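Local coordinates for indole-3-pyruvate decarboxylase (Azospirillum brasilense, PDB 2NXW), which catalyses the thiamine diphosphate- and metal-dependent decarboxylation of indole-3-pyruvate to indole-3-acetaldehyde, a step in auxin biosynthesis, at residues Lys110-Gly121 with Gln175-Asn186. Sequence-based numbering, arbitrary orientation.
Sequences KSPVVVISGAPG and QSRPVYLEIPRN. Unlike the reference sequence in segment 175-186: Gln175 (reference Leu).
Val113 to Ala119 runs parallel to Val179 to Pro184, and the backbones alternate as donor and acceptor: Val179 N–Val113 O, Val115 N–Val179 O, Leu181 N–Val115 O, Ser117 N–Leu181 O and Ile183 N–Ser117 O (2.9 Å). Arg185 N extends the series to Ala119 O.

On one face, Val114 CG2 meets Val179 CG2 at 3.9 Å, and Ile116 CG2 lies beside Ile183 CD1 at 3.7 Å; helix 161-175 covers Val114, Val179 and Leu181. On the other, Val115 CG1 reaches the in-plane edge of the Tyr180 ring, 3.8 Å from CD1. With its CG anti to the backbone N (chi1 178°), Tyr180 lies along the sheet, and its OH donates to the anti lone pair of Glu182 OE1 at 2.6 Å.

Before the strands, the Lys110 chain turns at chi2 (-87°) and chi3 (-78°), laying CD over the centre of the Arg177 guanidinium (3.4 Å to CZ) and bringing NZ to Gln175 O at 2.8 Å. Asp322 makes salt bridges to both cations, Glu232 another to Lys110, and Arg177 NH1 donates to Tyr107 O. Shortening this lysine to an alanine would probably uncover that guanidinium face and leave Gln175 O without this donor and Glu232 without this cation. Ser176 OG donates to Lys110 O from above the carbonyl plane.

These are neighbouring inner strands of the six-stranded parallel sheet, order 2-1-3-4-6-5, in the N-terminal pyrimidine-binding domain of thiamine diphosphate enzymes.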
# COMPACT_ATOMS: atom_id res chain seq x y z
N LYS A 110 0.12 24.35 -3.80
CA LYS A 110 1.47 24.89 -3.57
C LYS A 110 1.53 26.13 -2.68
O LYS A 110 2.15 27.13 -3.04
CB LYS A 110 2.11 25.19 -4.93
CG LYS A 110 2.41 23.93 -5.77
CD LYS A 110 3.77 23.32 -5.46
CE LYS A 110 4.88 24.10 -6.14
NZ LYS A 110 6.23 23.45 -6.00
N SER A 111 0.91 26.05 -1.50
CA SER A 111 0.91 27.17 -0.55
C SER A 111 1.61 26.68 0.71
O SER A 111 1.17 25.70 1.33
CB SER A 111 -0.52 27.61 -0.24
OG SER A 111 -0.51 28.73 0.62
N PRO A 112 2.70 27.35 1.11
CA PRO A 112 3.46 26.95 2.30
C PRO A 112 2.90 27.32 3.66
O PRO A 112 3.29 28.34 4.26
CB PRO A 112 4.83 27.58 2.04
CG PRO A 112 4.46 28.88 1.44
CD PRO A 112 3.33 28.51 0.45
N VAL A 113 1.98 26.50 4.13
CA VAL A 113 1.39 26.71 5.44
C VAL A 113 2.23 25.94 6.45
O VAL A 113 2.45 24.74 6.30
CB VAL A 113 -0.07 26.19 5.52
CG1 VAL A 113 -0.57 26.23 6.96
CG2 VAL A 113 -0.97 27.04 4.62
N VAL A 114 2.71 26.65 7.46
CA VAL A 114 3.49 26.03 8.52
C VAL A 114 2.51 25.63 9.62
O VAL A 114 1.93 26.49 10.29
CB VAL A 114 4.55 27.01 9.10
CG1 VAL A 114 5.31 26.34 10.24
CG2 VAL A 114 5.51 27.45 8.00
N VAL A 115 2.31 24.33 9.79
CA VAL A 115 1.41 23.82 10.81
C VAL A 115 2.23 23.61 12.08
O VAL A 115 3.25 22.93 12.04
CB VAL A 115 0.81 22.47 10.38
CG1 VAL A 115 -0.07 21.89 11.50
CG2 VAL A 115 0.01 22.66 9.10
N ILE A 116 1.78 24.20 13.18
CA ILE A 116 2.46 24.06 14.46
C ILE A 116 1.46 23.46 15.43
O ILE A 116 0.46 24.08 15.77
CB ILE A 116 2.90 25.43 15.03
CG1 ILE A 116 3.75 26.18 14.01
CG2 ILE A 116 3.71 25.22 16.33
CD1 ILE A 116 4.11 27.59 14.44
N SER A 117 1.72 22.23 15.87
CA SER A 117 0.82 21.58 16.81
C SER A 117 1.44 21.40 18.18
O SER A 117 2.61 21.05 18.30
CB SER A 117 0.40 20.19 16.32
OG SER A 117 -0.46 19.55 17.26
N GLY A 118 0.64 21.65 19.21
CA GLY A 118 1.11 21.41 20.56
C GLY A 118 1.13 19.89 20.68
O GLY A 118 0.55 19.18 19.85
N ALA A 119 1.79 19.36 21.70
CA ALA A 119 1.85 17.92 21.89
C ALA A 119 2.17 17.63 23.34
O ALA A 119 2.59 18.51 24.08
CB ALA A 119 2.93 17.33 20.99
N PRO A 120 1.94 16.38 23.78
CA PRO A 120 2.23 16.01 25.16
C PRO A 120 3.71 16.26 25.46
O PRO A 120 4.54 16.20 24.55
CB PRO A 120 1.89 14.51 25.19
CG PRO A 120 0.79 14.40 24.17
CD PRO A 120 1.30 15.27 23.05
N GLY A 121 4.02 16.54 26.72
CA GLY A 121 5.40 16.78 27.11
C GLY A 121 6.24 15.54 26.85
O GLY A 121 5.73 14.42 26.86
N GLN A 175 10.00 24.26 -1.80
CA GLN A 175 9.02 23.58 -2.65
C GLN A 175 7.64 24.21 -2.59
O GLN A 175 6.74 23.74 -3.27
CB GLN A 175 8.94 22.10 -2.28
CG GLN A 175 10.17 21.30 -2.72
CD GLN A 175 10.26 21.09 -4.23
OE1 GLN A 175 9.80 21.92 -5.02
NE2 GLN A 175 10.87 19.98 -4.64
N SER A 176 7.49 25.26 -1.79
CA SER A 176 6.21 25.95 -1.66
C SER A 176 5.07 25.00 -1.31
O SER A 176 4.04 24.94 -1.99
CB SER A 176 5.89 26.70 -2.97
OG SER A 176 4.86 27.66 -2.77
N ARG A 177 5.26 24.24 -0.23
CA ARG A 177 4.25 23.29 0.25
C ARG A 177 4.23 23.38 1.77
O ARG A 177 5.18 23.83 2.40
CB ARG A 177 4.63 21.86 -0.10
CG ARG A 177 4.97 21.60 -1.55
CD ARG A 177 3.81 20.97 -2.28
NE ARG A 177 4.23 20.37 -3.54
CZ ARG A 177 3.39 20.05 -4.52
NH1 ARG A 177 2.09 20.28 -4.38
NH2 ARG A 177 3.84 19.51 -5.64
N PRO A 178 3.14 22.93 2.40
CA PRO A 178 3.02 22.97 3.86
C PRO A 178 4.03 22.08 4.55
O PRO A 178 4.51 21.10 3.97
CB PRO A 178 1.60 22.46 4.11
CG PRO A 178 0.88 22.74 2.85
CD PRO A 178 1.89 22.47 1.77
N VAL A 179 4.33 22.42 5.80
CA VAL A 179 5.24 21.64 6.63
C VAL A 179 4.60 21.49 8.01
O VAL A 179 3.67 22.22 8.36
CB VAL A 179 6.63 22.30 6.76
CG1 VAL A 179 7.35 22.25 5.43
CG2 VAL A 179 6.49 23.75 7.25
N TYR A 180 5.12 20.54 8.79
CA TYR A 180 4.57 20.23 10.10
C TYR A 180 5.60 20.27 11.24
O TYR A 180 6.65 19.64 11.15
CB TYR A 180 3.96 18.82 10.03
CG TYR A 180 3.38 18.31 11.32
CD1 TYR A 180 2.23 18.87 11.86
CD2 TYR A 180 3.97 17.23 12.01
CE1 TYR A 180 1.68 18.40 13.03
CE2 TYR A 180 3.42 16.75 13.19
CZ TYR A 180 2.28 17.34 13.70
OH TYR A 180 1.75 16.87 14.88
N LEU A 181 5.28 21.02 12.29
CA LEU A 181 6.14 21.12 13.46
C LEU A 181 5.32 20.74 14.67
O LEU A 181 4.26 21.32 14.92
CB LEU A 181 6.68 22.55 13.63
CG LEU A 181 7.66 23.01 12.54
CD1 LEU A 181 8.00 24.49 12.73
CD2 LEU A 181 8.94 22.15 12.62
N GLU A 182 5.81 19.77 15.44
CA GLU A 182 5.13 19.28 16.63
C GLU A 182 5.99 19.71 17.82
O GLU A 182 7.18 19.41 17.86
CB GLU A 182 5.03 17.75 16.52
CG GLU A 182 4.19 17.05 17.55
CD GLU A 182 4.03 15.58 17.21
OE1 GLU A 182 3.24 15.25 16.30
OE2 GLU A 182 4.72 14.76 17.84
N ILE A 183 5.39 20.43 18.76
CA ILE A 183 6.14 20.92 19.92
C ILE A 183 5.61 20.42 21.26
O ILE A 183 4.55 20.85 21.72
CB ILE A 183 6.13 22.48 19.96
CG1 ILE A 183 6.57 23.04 18.60
CG2 ILE A 183 7.05 22.98 21.06
CD1 ILE A 183 6.56 24.56 18.54
N PRO A 184 6.34 19.49 21.91
CA PRO A 184 5.92 18.97 23.22
C PRO A 184 5.74 20.19 24.14
O PRO A 184 6.57 21.10 24.12
CB PRO A 184 7.10 18.09 23.63
CG PRO A 184 7.61 17.58 22.31
CD PRO A 184 7.56 18.81 21.43
N ARG A 185 4.69 20.23 24.95
CA ARG A 185 4.48 21.41 25.76
C ARG A 185 5.59 21.79 26.75
O ARG A 185 5.73 22.97 27.09
CB ARG A 185 3.14 21.35 26.49
CG ARG A 185 2.92 20.15 27.37
CD ARG A 185 1.62 20.35 28.12
NE ARG A 185 1.16 19.14 28.77
CZ ARG A 185 -0.01 19.02 29.38
NH1 ARG A 185 -0.84 20.06 29.42
NH2 ARG A 185 -0.36 17.87 29.93
N ASN A 186 6.39 20.82 27.19
CA ASN A 186 7.47 21.13 28.13
C ASN A 186 8.70 21.70 27.42
O ASN A 186 9.68 22.08 28.07
CB ASN A 186 7.85 19.88 28.95
CG ASN A 186 8.45 18.77 28.10
OD1 ASN A 186 7.98 18.50 26.99
ND2 ASN A 186 9.49 18.12 28.62